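Local coordinates for protein AlyGC (Glaciecola chathamensis, PDB 5GKD) that probably cleaves alginate by beta-elimination, as a marine bacterial alginate lyase of polysaccharide lyase family 6 built from parallel beta-helices, at residues 195-200 and 221-226; 241-246 and 265-270; 581-586 and 613-618. All coordinates share one frame; numbering follows the deposited sequence.

Contact 1 (195-200 and 221-226)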
ATOM      1  N   THR A 195     -26.172  -0.570  30.007  1.00 23.17           N
ATOM      2  CA  THR A 195     -26.295  -1.743  30.856  1.00 21.86           C
ATOM      3  C   THR A 195     -25.257  -1.659  31.964  1.00 21.34           C
ATOM      4  O   THR A 195     -24.259  -0.950  31.846  1.00 21.67           O
ATOM      5  CB  THR A 195     -26.115  -3.038  30.054  1.00 21.55           C
ATOM      6  OG1 THR A 195     -24.745  -3.184  29.674  1.00 20.02           O
ATOM      7  CG2 THR A 195     -26.971  -3.013  28.796  1.00 18.69           C
ATOM      8  N   ASP A 196     -25.523  -2.370  33.054  1.00 23.35           N
ATOM      9  CA  ASP A 196     -24.652  -2.396  34.220  1.00 22.68           C
ATOM     10  C   ASP A 196     -23.667  -3.549  34.083  1.00 23.98           C
ATOM     11  O   ASP A 196     -24.075  -4.709  33.985  1.00 24.09           O
ATOM     12  CB  ASP A 196     -25.455  -2.564  35.509  1.00 25.31           C
ATOM     13  CG  ASP A 196     -26.289  -1.349  35.856  1.00 28.28           C
ATOM     14  OD1 ASP A 196     -25.925  -0.226  35.460  1.00 31.60           O
ATOM     15  OD2 ASP A 196     -27.300  -1.525  36.550  1.00 30.29           O
ATOM     16  N   SER A 197     -22.376  -3.233  34.120  1.00 23.92           N
ATOM     17  CA  SER A 197     -21.335  -4.240  33.999  1.00 19.23           C
ATOM     18  C   SER A 197     -20.804  -4.724  35.344  1.00 20.27           C
ATOM     19  O   SER A 197     -20.522  -5.913  35.485  1.00 21.73           O
ATOM     20  CB  SER A 197     -20.192  -3.691  33.139  1.00 18.47           C
ATOM     21  OG  SER A 197     -19.145  -4.629  33.016  1.00 20.46           O
ATOM     22  N   PHE A 198     -20.667  -3.834  36.334  1.00 21.12           N
ATOM     23  CA  PHE A 198     -20.145  -4.167  37.671  1.00 23.42           C
ATOM     24  C   PHE A 198     -18.717  -4.703  37.619  1.00 22.86           C
ATOM     25  O   PHE A 198     -18.333  -5.532  38.433  1.00 23.32           O
ATOM     26  CB  PHE A 198     -21.037  -5.174  38.400  1.00 22.68           C
ATOM     27  CG  PHE A 198     -22.464  -4.720  38.598  1.00 23.61           C
ATOM     28  CD1 PHE A 198     -22.756  -3.443  39.017  1.00 25.96           C
ATOM     29  CD2 PHE A 198     -23.510  -5.603  38.407  1.00 25.26           C
ATOM     30  CE1 PHE A 198     -24.081  -3.042  39.226  1.00 28.94           C
ATOM     31  CE2 PHE A 198     -24.828  -5.206  38.610  1.00 24.45           C
ATOM     32  CZ  PHE A 198     -25.109  -3.921  39.011  1.00 24.59           C
ATOM     33  N   THR A 199     -17.917  -4.243  36.669  1.00 23.25           N
ATOM     34  CA  THR A 199     -16.547  -4.718  36.535  1.00 20.48           C
ATOM     35  C   THR A 199     -15.622  -4.028  37.530  1.00 19.24           C
ATOM     36  O   THR A 199     -15.685  -2.817  37.712  1.00 22.05           O
ATOM     37  CB  THR A 199     -16.040  -4.467  35.117  1.00 17.72           C
ATOM     38  OG1 THR A 199     -16.843  -5.204  34.182  1.00 21.06           O
ATOM     39  CG2 THR A 199     -14.587  -4.882  34.989  1.00 18.51           C
ATOM     40  N   LEU A 200     -14.740  -4.808  38.138  1.00 20.35           N
ATOM     41  CA  LEU A 200     -13.766  -4.342  39.117  1.00 20.06           C
ATOM     42  C   LEU A 200     -12.381  -4.305  38.477  1.00 20.32           C
ATOM     43  O   LEU A 200     -11.855  -5.347  38.076  1.00 20.54           O
ATOM     44  CB  LEU A 200     -13.770  -5.263  40.339  1.00 18.93           C
ATOM     45  CG  LEU A 200     -12.762  -5.029  41.458  1.00 25.19           C
ATOM     46  CD1 LEU A 200     -12.881  -3.579  41.830  1.00 30.21           C
ATOM     47  CD2 LEU A 200     -13.043  -5.879  42.699  1.00 19.84           C
ATOM     48  N   GLY A 221     -22.080   0.771  32.824  1.00 21.74           N
ATOM     49  CA  GLY A 221     -22.558   1.292  34.089  1.00 21.14           C
ATOM     50  C   GLY A 221     -21.986   0.598  35.310  1.00 22.39           C
ATOM     51  O   GLY A 221     -21.713  -0.597  35.296  1.00 20.60           O
ATOM     52  N   LYS A 222     -21.811   1.386  36.373  1.00 20.87           N
ATOM     53  CA  LYS A 222     -21.594   0.882  37.734  1.00 21.73           C
ATOM     54  C   LYS A 222     -20.339   0.019  37.846  1.00 22.21           C
ATOM     55  O   LYS A 222     -20.314  -1.002  38.535  1.00 24.52           O
ATOM     56  CB  LYS A 222     -22.829   0.134  38.238  1.00 25.42           C
ATOM     57  CG  LYS A 222     -24.121   0.916  37.999  1.00 26.85           C
ATOM     58  CD  LYS A 222     -24.970   1.021  39.249  1.00 33.62           C
ATOM     59  CE  LYS A 222     -26.465   0.917  38.942  1.00 32.54           C
ATOM     60  NZ  LYS A 222     -26.937   1.782  37.840  1.00 29.59           N
ATOM     61  N   ASN A 223     -19.283   0.443  37.185  1.00 21.10           N
ATOM     62  CA  ASN A 223     -18.002  -0.213  37.330  1.00 21.13           C
ATOM     63  C   ASN A 223     -17.209   0.488  38.415  1.00 21.10           C
ATOM     64  O   ASN A 223     -17.512   1.611  38.797  1.00 21.06           O
ATOM     65  CB  ASN A 223     -17.250  -0.202  36.001  1.00 19.42           C
ATOM     66  CG  ASN A 223     -18.018  -0.911  34.907  1.00 20.43           C
ATOM     67  OD1 ASN A 223     -18.574  -1.987  35.134  1.00 20.09           O
ATOM     68  ND2 ASN A 223     -18.085  -0.300  33.722  1.00 18.77           N
ATOM     69  N   SER A 224     -16.184  -0.190  38.911  1.00 21.71           N
ATOM     70  CA  SER A 224     -15.315   0.350  39.953  1.00 22.40           C
ATOM     71  C   SER A 224     -13.866   0.278  39.479  1.00 18.54           C
ATOM     72  O   SER A 224     -13.319  -0.813  39.286  1.00 20.04           O
ATOM     73  CB  SER A 224     -15.530  -0.407  41.272  1.00 23.50           C
ATOM     74  OG  SER A 224     -14.468  -0.174  42.169  1.00 31.83           O
ATOM     75  N   ILE A 225     -13.263   1.438  39.252  1.00 20.09           N
ATOM     76  CA  ILE A 225     -11.899   1.535  38.734  1.00 19.60           C
ATOM     77  C   ILE A 225     -11.059   2.185  39.820  1.00 21.03           C
ATOM     78  O   ILE A 225     -11.182   3.393  40.067  1.00 21.52           O
ATOM     79  CB  ILE A 225     -11.842   2.330  37.422  1.00 20.72           C
ATOM     80  CG1 ILE A 225     -12.799   1.709  36.403  1.00 20.96           C
ATOM     81  CG2 ILE A 225     -10.431   2.344  36.878  1.00 17.66           C
ATOM     82  CD1 ILE A 225     -13.211   2.659  35.289  1.00 19.11           C
ATOM     83  N   ARG A 226     -10.219   1.394  40.484  1.00 19.58           N
ATOM     84  CA  ARG A 226      -9.694   1.754  41.790  1.00 20.52           C
ATOM     85  C   ARG A 226      -8.273   1.288  41.937  1.00 21.72           C
ATOM     86  O   ARG A 226      -7.882   0.243  41.396  1.00 22.39           O
ATOM     87  CB  ARG A 226     -10.513   1.131  42.908  1.00 25.22           C
ATOM     88  CG  ARG A 226     -10.392  -0.389  42.772  1.00 27.97           C
ATOM     89  CD  ARG A 226     -11.348  -1.187  43.580  1.00 38.99           C
ATOM     90  NE  ARG A 226     -11.682  -0.537  44.817  1.00 40.52           N
ATOM     91  CZ  ARG A 226     -10.957  -0.636  45.905  1.00 44.54           C
ATOM     92  NH1 ARG A 226      -9.836  -1.358  45.925  1.00 54.30           N
ATOM     93  NH2 ARG A 226     -11.327  -0.012  46.991  1.00 52.33           N
TER
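Gly221 N donates to Thr195 O at 2.9 Å and Ser197 N donates to Gly221 O at 3.0 Å, two backbone hydrogen bonds that bridge Asp196 with Gly221. Farther on, Ser224 N reaches Thr199 O at 2.9 Å in a nearly straight bond (175° at the hydrogen), where Leu200 and Ser224 pair as parallel strands. The register shifts by one residue between the two bridges.

Within that shift a side chain replaces the backbone partner. Asn223 OD1 accepts from Thr199 N at 2.8 Å, the donor lying 26° out of the amide carbonyl plane. Chi1 of Asn223 (-60°) sets CG opposite its own carbonyl carbon and brings the amide alongside Thr199. Its ND2 is held by Asn218 and Ser220, and Ser197 OG donates to Thr199 OG1 while both hydroxyls also bond Asn162 of the preceding turn.

The charged contact is looser. The bent Lys222 chain passes across the Asp196 carboxylate, and NZ makes a weak salt bridge to OD1 at 3.3 Å.

Apolar packing is carried by Phe198, whose CE1 lies 3.6 Å from Lys222 CB; Asp196 CB covers part of one ring face, and His163 stacks on the ring. At the far end the Leu200 side chain crosses that of Arg226, CD1 meeting CD at 3.3 Å.

The chemistry implies a loop junction between successive beta-helix turns held chiefly by hydrogen bonds of backbone and Asn223 amide groups, with Asn223 fixed at both ends of its amide; the long ion pair probably adds less.

Contact 2 (241-246 and 265-270); sequences HGNGNI and VINRDQ
Gln270 reaches across to 241-246 with both ends of its amide, which a bend at chi2 (-67°) turns back toward Gly242 and Asn245. OE1 accepts two bonds: Asn245 N at 3.0 Å, nearly in line with the carbonyl, and Asn245 ND2 at 3.1 Å, on a lone pair in the carbonyl plane. The two side chains run alongside each other, their amide planes 29° apart. NE2 donates to Gly242 O at 2.9 Å and also to Ile266 O within its own segment, so the rotation of this buried amide is fixed by partners on both atoms.

Asn243 reaches back the other way. Its OD1 takes the Arg268 N-H at 2.9 Å, with the donor tilted from the carbonyl plane, while CG lies over one face of the Arg268 guanidinium, toward its rim. Gly244 N donates to Arg268 O at 3.0 Å.

Asn267 packs against His241 and Gly242. Arg240 O holds its ND2, and its OD1 is hydrogen-bonded to two waters, one bonded to His241 ND1, the other accepting from Gly242 N and donating to OD1.

Asn223 of the preceding turn positions Asn245 through OD1. Asn223, Asn245 and Gln270, linked one to the next, are consistent with the polar side-chain stacking of parallel beta-helices. The loop 241-246 leads from strand 236-241 into strand 246-253; the loop 265-270 follows strand 263-265 and precedes strand 271-278. Gln270 packs on Leu239 and Ile266 on Thr238, both of strand 236-241.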
ATOM      1  N   HIS A 241     -18.712   6.489  28.188  1.00 19.07           N
ATOM      2  CA  HIS A 241     -20.148   6.298  28.099  1.00 19.35           C
ATOM      3  C   HIS A 241     -20.600   5.547  29.340  1.00 19.12           C
ATOM      4  O   HIS A 241     -19.823   4.812  29.947  1.00 23.55           O
ATOM      5  CB  HIS A 241     -20.601   5.473  26.862  1.00 18.57           C
ATOM      6  CG  HIS A 241     -20.220   6.053  25.536  1.00 20.48           C
ATOM      7  ND1 HIS A 241     -20.535   7.342  25.156  1.00 22.56           N
ATOM      8  CD2 HIS A 241     -19.582   5.496  24.480  1.00 17.59           C
ATOM      9  CE1 HIS A 241     -20.096   7.556  23.929  1.00 20.89           C
ATOM     10  NE2 HIS A 241     -19.508   6.452  23.498  1.00 20.39           N
ATOM     11  N   GLY A 242     -21.867   5.696  29.692  1.00 19.41           N
ATOM     12  CA  GLY A 242     -22.323   4.921  30.839  1.00 21.23           C
ATOM     13  C   GLY A 242     -22.128   5.647  32.154  1.00 21.02           C
ATOM     14  O   GLY A 242     -21.212   6.446  32.329  1.00 23.50           O
ATOM     15  N   ASN A 243     -22.983   5.308  33.120  1.00 22.36           N
ATOM     16  CA  ASN A 243     -23.260   6.138  34.286  1.00 19.80           C
ATOM     17  C   ASN A 243     -23.001   5.389  35.580  1.00 20.00           C
ATOM     18  O   ASN A 243     -23.009   4.161  35.628  1.00 22.00           O
ATOM     19  CB  ASN A 243     -24.719   6.597  34.277  1.00 21.73           C
ATOM     20  CG  ASN A 243     -25.112   7.236  32.978  1.00 20.86           C
ATOM     21  OD1 ASN A 243     -24.510   8.217  32.557  1.00 24.48           O
ATOM     22  ND2 ASN A 243     -26.115   6.674  32.321  1.00 22.87           N
ATOM     23  N   GLY A 244     -22.783   6.155  36.642  1.00 21.73           N
ATOM     24  CA  GLY A 244     -22.763   5.577  37.972  1.00 20.48           C
ATOM     25  C   GLY A 244     -21.500   4.840  38.331  1.00 21.52           C
ATOM     26  O   GLY A 244     -21.553   3.882  39.099  1.00 21.35           O
ATOM     27  N   ASN A 245     -20.361   5.280  37.815  1.00 20.03           N
ATOM     28  CA  ASN A 245     -19.077   4.630  38.016  1.00 19.62           C
ATOM     29  C   ASN A 245     -18.301   5.297  39.141  1.00 19.89           C
ATOM     30  O   ASN A 245     -18.462   6.485  39.415  1.00 21.06           O
ATOM     31  CB  ASN A 245     -18.271   4.675  36.725  1.00 16.12           C
ATOM     32  CG  ASN A 245     -19.021   4.030  35.583  1.00 19.51           C
ATOM     33  OD1 ASN A 245     -19.071   2.804  35.487  1.00 18.99           O
ATOM     34  ND2 ASN A 245     -19.656   4.846  34.750  1.00 17.21           N
ATOM     35  N   ILE A 246     -17.435   4.531  39.778  1.00 17.73           N
ATOM     36  CA  ILE A 246     -16.594   5.050  40.842  1.00 20.65           C
ATOM     37  C   ILE A 246     -15.149   4.931  40.399  1.00 18.58           C
ATOM     38  O   ILE A 246     -14.684   3.832  40.082  1.00 21.30           O
ATOM     39  CB  ILE A 246     -16.835   4.326  42.173  1.00 23.86           C
ATOM     40  CG1 ILE A 246     -18.320   4.385  42.525  1.00 29.36           C
ATOM     41  CG2 ILE A 246     -16.001   4.976  43.271  1.00 27.56           C
ATOM     42  CD1 ILE A 246     -18.661   3.920  43.941  1.00 33.94           C
ATOM     43  N   VAL A 265     -14.264  13.257  32.802  1.00 20.63           N
ATOM     44  CA  VAL A 265     -15.601  12.996  33.306  1.00 18.91           C
ATOM     45  C   VAL A 265     -16.606  13.357  32.227  1.00 16.61           C
ATOM     46  O   VAL A 265     -16.613  14.486  31.731  1.00 20.32           O
ATOM     47  CB  VAL A 265     -15.876  13.797  34.589  1.00 21.72           C
ATOM     48  CG1 VAL A 265     -17.250  13.457  35.126  1.00 19.49           C
ATOM     49  CG2 VAL A 265     -14.807  13.503  35.613  1.00 21.00           C
ATOM     50  N   ILE A 266     -17.475  12.433  31.906  1.00 19.67           N
ATOM     51  CA  ILE A 266     -18.575  12.586  30.975  1.00 18.70           C
ATOM     52  C   ILE A 266     -19.686  11.755  31.571  1.00 16.86           C
ATOM     53  O   ILE A 266     -19.418  10.940  32.347  1.00 22.45           O
ATOM     54  CB  ILE A 266     -18.259  12.061  29.560  1.00 18.49           C
ATOM     55  CG1 ILE A 266     -16.910  12.553  29.067  1.00 20.60           C
ATOM     56  CG2 ILE A 266     -19.384  12.404  28.605  1.00 17.47           C
ATOM     57  CD1 ILE A 266     -16.320  11.772  27.947  1.00 15.09           C
ATOM     58  N   ASN A 267     -20.922  11.976  31.195  1.00 17.83           N
ATOM     59  CA  ASN A 267     -22.074  11.230  31.666  1.00 18.68           C
ATOM     60  C   ASN A 267     -22.549  11.497  33.107  1.00 22.19           C
ATOM     61  O   ASN A 267     -22.150  12.431  33.705  1.00 19.47           O
ATOM     62  CB  ASN A 267     -21.973   9.747  31.294  1.00 20.14           C
ATOM     63  CG  ASN A 267     -21.233   9.516  29.981  1.00 18.64           C
ATOM     64  OD1 ASN A 267     -21.724   9.798  28.947  1.00 22.71           O
ATOM     65  ND2 ASN A 267     -20.044   9.099  30.065  1.00 18.75           N
ATOM     66  N   ARG A 268     -23.425  10.658  33.612  1.00 22.37           N
ATOM     67  CA  ARG A 268     -24.041  10.848  34.897  1.00 21.26           C
ATOM     68  C   ARG A 268     -23.596  10.061  36.071  1.00 20.93           C
ATOM     69  O   ARG A 268     -23.087   9.028  35.949  1.00 20.57           O
ATOM     70  CB  ARG A 268     -25.545  10.637  34.788  1.00 22.12           C
ATOM     71  CG  ARG A 268     -26.134  10.940  33.440  1.00 28.07           C
ATOM     72  CD  ARG A 268     -27.606  11.279  33.494  1.00 29.78           C
ATOM     73  NE  ARG A 268     -28.399  10.222  34.061  1.00 34.65           N
ATOM     74  CZ  ARG A 268     -28.816   9.162  33.395  1.00 35.58           C
ATOM     75  NH1 ARG A 268     -28.531   9.013  32.125  1.00 35.83           N
ATOM     76  NH2 ARG A 268     -29.529   8.261  33.997  1.00 35.42           N
ATOM     77  N   ASP A 269     -23.861  10.618  37.234  1.00 24.42           N
ATOM     78  CA  ASP A 269     -23.603  10.012  38.507  1.00 19.59           C
ATOM     79  C   ASP A 269     -22.206   9.461  38.710  1.00 20.09           C
ATOM     80  O   ASP A 269     -22.035   8.470  39.319  1.00 21.43           O
ATOM     81  CB  ASP A 269     -24.647   8.919  38.790  1.00 21.80           C
ATOM     82  CG  ASP A 269     -26.080   9.396  38.630  1.00 26.65           C
ATOM     83  OD1 ASP A 269     -26.445  10.462  39.068  1.00 27.62           O
ATOM     84  OD2 ASP A 269     -26.873   8.680  38.062  1.00 32.08           O
ATOM     85  N   GLN A 270     -21.215  10.129  38.191  1.00 22.04           N
ATOM     86  CA  GLN A 270     -19.853   9.642  38.386  1.00 20.48           C
ATOM     87  C   GLN A 270     -19.310  10.102  39.738  1.00 23.57           C
ATOM     88  O   GLN A 270     -19.621  11.201  40.205  1.00 21.46           O
ATOM     89  CB  GLN A 270     -18.947  10.124  37.255  1.00 18.99           C
ATOM     90  CG  GLN A 270     -19.554  10.021  35.837  1.00 19.91           C
ATOM     91  CD  GLN A 270     -19.778   8.583  35.333  1.00 22.46           C
ATOM     92  OE1 GLN A 270     -19.800   7.619  36.104  1.00 19.50           O
ATOM     93  NE2 GLN A 270     -19.944   8.450  34.022  1.00 18.79           N
TER
HETATM   94  O   HOH W   1     -21.340   9.795  26.134  1.00 21.61           O
HETATM   95  O   HOH W   2     -23.588   7.547  28.285  1.00 24.68           O

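Contact 3 (581-586 and 613-618); sequences QFKHIT and NVSDLQ
Gln581 with Asn613, Phe582 with Val614, Lys583 with Ser615 and Ile585 with Leu617 form parallel bridges, and this register is kept through the corner at Asp616. Strands 581-585 and 613-615 run almost parallel, their axes 4.7 Å apart at closest approach. Phe582 bonds both ways, its N to Asn613 O at 2.8 Å and its O from Ser615 N at 2.9 Å. His584 N then meets Ser615 O, Ile585 N meets Asp616 O, and Gln618 N meets Ile585 O at 2.8 Å.

The polar side-chain contact falls where the chain turns that corner. His584 ND1 donates to Asp616 OD2 at 2.6 Å, in a nearly straight bond (168°) that lies in the imidazole plane and uses the anti lone pair of the carboxylate. Ring and carboxylate planes stand 83° apart. Asp616 CG lies trans to its backbone N (chi1 -171°), which carries OD2 to the ring edge, and Lys583 CG lies over part of one imidazole face. Such pairing would probably favour a charged imidazole.

On the buried side, Phe582 CD1 touches Val614 CG2 at 3.8 Å and Ile585 CG2 touches Leu617 CD1 at 3.6 Å. Phe552 and Phe563 meet the Phe582 ring, Phe563 edge-to-face, while Leu617 packs on Val648.

Apolar residues aligned inward on successive strands, with strand 551-555 before and strand 644-648 after, are characteristic of side-chain stacking in a right-handed parallel beta-helix, here in the C-terminal half of the chain.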
ATOM      1  N   GLN A 581      20.879  21.225   4.789  1.00 26.95           N
ATOM      2  CA  GLN A 581      20.657  21.957   3.550  1.00 29.10           C
ATOM      3  C   GLN A 581      20.103  21.037   2.476  1.00 25.98           C
ATOM      4  O   GLN A 581      20.510  19.881   2.366  1.00 26.85           O
ATOM      5  CB  GLN A 581      21.941  22.601   3.022  1.00 32.01           C
ATOM      6  CG  GLN A 581      23.072  22.709   4.030  1.00 32.52           C
ATOM      7  CD  GLN A 581      22.730  23.524   5.247  1.00 34.16           C
ATOM      8  OE1 GLN A 581      22.062  24.511   5.151  1.00 44.00           O
ATOM      9  NE2 GLN A 581      23.203  23.123   6.395  1.00 35.27           N
ATOM     10  N   PHE A 582      19.207  21.574   1.658  1.00 24.28           N
ATOM     11  CA  PHE A 582      18.569  20.824   0.592  1.00 26.43           C
ATOM     12  C   PHE A 582      18.542  21.712  -0.634  1.00 26.25           C
ATOM     13  O   PHE A 582      18.086  22.856  -0.541  1.00 29.41           O
ATOM     14  CB  PHE A 582      17.140  20.415   0.986  1.00 23.40           C
ATOM     15  CG  PHE A 582      17.057  19.680   2.298  1.00 23.59           C
ATOM     16  CD1 PHE A 582      17.113  20.362   3.498  1.00 24.68           C
ATOM     17  CD2 PHE A 582      16.923  18.302   2.327  1.00 22.46           C
ATOM     18  CE1 PHE A 582      17.045  19.680   4.703  1.00 25.67           C
ATOM     19  CE2 PHE A 582      16.851  17.618   3.525  1.00 22.77           C
ATOM     20  CZ  PHE A 582      16.900  18.303   4.712  1.00 23.89           C
ATOM     21  N   LYS A 583      18.993  21.213  -1.764  1.00 25.10           N
ATOM     22  CA  LYS A 583      18.994  22.006  -2.958  1.00 26.63           C
ATOM     23  C   LYS A 583      18.749  21.247  -4.248  1.00 26.10           C
ATOM     24  O   LYS A 583      19.326  20.235  -4.469  1.00 27.06           O
ATOM     25  CB  LYS A 583      20.306  22.773  -3.051  1.00 31.02           C
ATOM     26  CG  LYS A 583      20.315  23.858  -4.092  1.00 37.38           C
ATOM     27  CD  LYS A 583      21.536  24.759  -3.981  1.00 42.51           C
ATOM     28  CE  LYS A 583      21.150  26.219  -4.036  1.00 48.73           C
ATOM     29  NZ  LYS A 583      22.122  27.055  -4.784  1.00 53.59           N
ATOM     30  N   HIS A 584      17.898  21.786  -5.096  1.00 24.85           N
ATOM     31  CA  HIS A 584      17.558  21.223  -6.396  1.00 28.31           C
ATOM     32  C   HIS A 584      16.830  19.897  -6.363  1.00 28.15           C
ATOM     33  O   HIS A 584      17.399  18.890  -6.689  1.00 27.74           O
ATOM     34  CB  HIS A 584      18.763  21.106  -7.336  1.00 27.28           C
ATOM     35  CG  HIS A 584      19.584  22.346  -7.451  1.00 33.49           C
ATOM     36  ND1 HIS A 584      19.088  23.537  -7.920  1.00 37.03           N
ATOM     37  CD2 HIS A 584      20.884  22.569  -7.181  1.00 31.71           C
ATOM     38  CE1 HIS A 584      20.043  24.440  -7.921  1.00 35.10           C
ATOM     39  NE2 HIS A 584      21.142  23.878  -7.479  1.00 30.56           N
ATOM     40  N   ILE A 585      15.568  19.940  -5.971  1.00 25.62           N
ATOM     41  CA  ILE A 585      14.722  18.798  -5.831  1.00 25.19           C
ATOM     42  C   ILE A 585      13.423  18.985  -6.570  1.00 24.36           C
ATOM     43  O   ILE A 585      12.726  19.926  -6.338  1.00 24.97           O
ATOM     44  CB  ILE A 585      14.432  18.589  -4.347  1.00 23.30           C
ATOM     45  CG1 ILE A 585      15.731  18.342  -3.591  1.00 27.45           C
ATOM     46  CG2 ILE A 585      13.426  17.495  -4.140  1.00 23.18           C
ATOM     47  CD1 ILE A 585      15.636  18.563  -2.115  1.00 26.34           C
ATOM     48  N   THR A 586      13.103  18.063  -7.451  1.00 23.55           N
ATOM     49  CA  THR A 586      11.898  18.208  -8.252  1.00 24.94           C
ATOM     50  C   THR A 586      10.635  17.704  -7.560  1.00 22.32           C
ATOM     51  O   THR A 586       9.538  18.144  -7.916  1.00 24.09           O
ATOM     52  CB  THR A 586      12.049  17.476  -9.590  1.00 26.01           C
ATOM     53  OG1 THR A 586      12.307  16.089  -9.343  1.00 27.69           O
ATOM     54  CG2 THR A 586      13.185  18.071 -10.410  1.00 24.84           C
ATOM     55  N   ASN A 613      18.064  24.925   5.550  1.00 25.54           N
ATOM     56  CA  ASN A 613      18.035  25.719   4.337  1.00 25.49           C
ATOM     57  C   ASN A 613      17.573  24.850   3.179  1.00 26.06           C
ATOM     58  O   ASN A 613      18.123  23.773   2.944  1.00 29.21           O
ATOM     59  CB  ASN A 613      19.424  26.316   4.068  1.00 30.29           C
ATOM     60  CG  ASN A 613      19.387  27.414   3.061  1.00 34.50           C
ATOM     61  OD1 ASN A 613      19.111  27.176   1.891  1.00 39.58           O
ATOM     62  ND2 ASN A 613      19.650  28.638   3.501  1.00 37.49           N
ATOM     63  N   VAL A 614      16.558  25.321   2.467  1.00 28.65           N
ATOM     64  CA  VAL A 614      15.941  24.604   1.362  1.00 25.35           C
ATOM     65  C   VAL A 614      15.848  25.555   0.181  1.00 29.29           C
ATOM     66  O   VAL A 614      15.269  26.640   0.308  1.00 31.27           O
ATOM     67  CB  VAL A 614      14.537  24.088   1.727  1.00 27.26           C
ATOM     68  CG1 VAL A 614      13.886  23.424   0.518  1.00 25.28           C
ATOM     69  CG2 VAL A 614      14.591  23.148   2.926  1.00 25.51           C
ATOM     70  N   SER A 615      16.377  25.141  -0.972  1.00 29.18           N
ATOM     71  CA  SER A 615      16.414  26.014  -2.139  1.00 27.58           C
ATOM     72  C   SER A 615      16.154  25.234  -3.420  1.00 30.18           C
ATOM     73  O   SER A 615      16.743  24.171  -3.639  1.00 29.81           O
ATOM     74  CB  SER A 615      17.769  26.723  -2.227  1.00 32.44           C
ATOM     75  OG  SER A 615      17.747  27.698  -3.246  1.00 39.37           O
ATOM     76  N   ASP A 616      15.282  25.779  -4.268  1.00 31.13           N
ATOM     77  CA  ASP A 616      14.943  25.201  -5.572  1.00 29.80           C
ATOM     78  C   ASP A 616      14.293  23.821  -5.412  1.00 30.82           C
ATOM     79  O   ASP A 616      14.759  22.804  -5.938  1.00 30.36           O
ATOM     80  CB  ASP A 616      16.180  25.147  -6.484  1.00 29.14           C
ATOM     81  CG  ASP A 616      15.839  24.759  -7.909  1.00 39.52           C
ATOM     82  OD1 ASP A 616      14.672  24.965  -8.324  1.00 43.78           O
ATOM     83  OD2 ASP A 616      16.734  24.239  -8.618  1.00 40.65           O
ATOM     84  N   LEU A 617      13.194  23.811  -4.663  1.00 29.72           N
ATOM     85  CA  LEU A 617      12.380  22.623  -4.417  1.00 25.13           C
ATOM     86  C   LEU A 617      11.065  22.823  -5.150  1.00 24.67           C
ATOM     87  O   LEU A 617      10.296  23.725  -4.809  1.00 25.81           O
ATOM     88  CB  LEU A 617      12.152  22.427  -2.915  1.00 24.21           C
ATOM     89  CG  LEU A 617      11.049  21.493  -2.390  1.00 24.39           C
ATOM     90  CD1 LEU A 617      11.431  20.053  -2.608  1.00 21.03           C
ATOM     91  CD2 LEU A 617      10.771  21.737  -0.902  1.00 20.64           C
ATOM     92  N   GLN A 618      10.789  21.985  -6.148  1.00 24.07           N
ATOM     93  CA  GLN A 618       9.561  22.200  -6.909  1.00 24.18           C
ATOM     94  C   GLN A 618       8.317  21.884  -6.079  1.00 25.86           C
ATOM     95  O   GLN A 618       7.275  22.525  -6.260  1.00 25.83           O
ATOM     96  CB  GLN A 618       9.572  21.373  -8.191  1.00 25.18           C
ATOM     97  CG  GLN A 618      10.735  21.656  -9.126  1.00 28.82           C
ATOM     98  CD  GLN A 618      10.906  23.124  -9.370  1.00 36.58           C
ATOM     99  OE1 GLN A 618      10.054  23.760  -9.989  1.00 44.65           O
ATOM    100  NE2 GLN A 618      12.003  23.688  -8.864  1.00 38.67           N
TER

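The four segments of contacts 1 and 2 lie on four successive turns of one beta-helix, and the pairing of 221-226 with 241-246 comes between the two contacts, whose centres are 10 Å apart. In that step Ile225 N is 2.9 Å from Ile246 O, a probable hydrogen bond. Contact 3 repeats the turn-on-turn principle in the other half of the chain, its centre about 57 Å from that of contact 1 and 54 Å from that of contact 2, and touches neither. The calcium ion is bound by Asn180, Glu183, Glu212 and Glu214, and carbonate by Glu214, Arg240, Arg264 and Tyr303. Contact 2 adjoins this pocket in sequence, since Arg240 and Arg264 immediately precede its two segments.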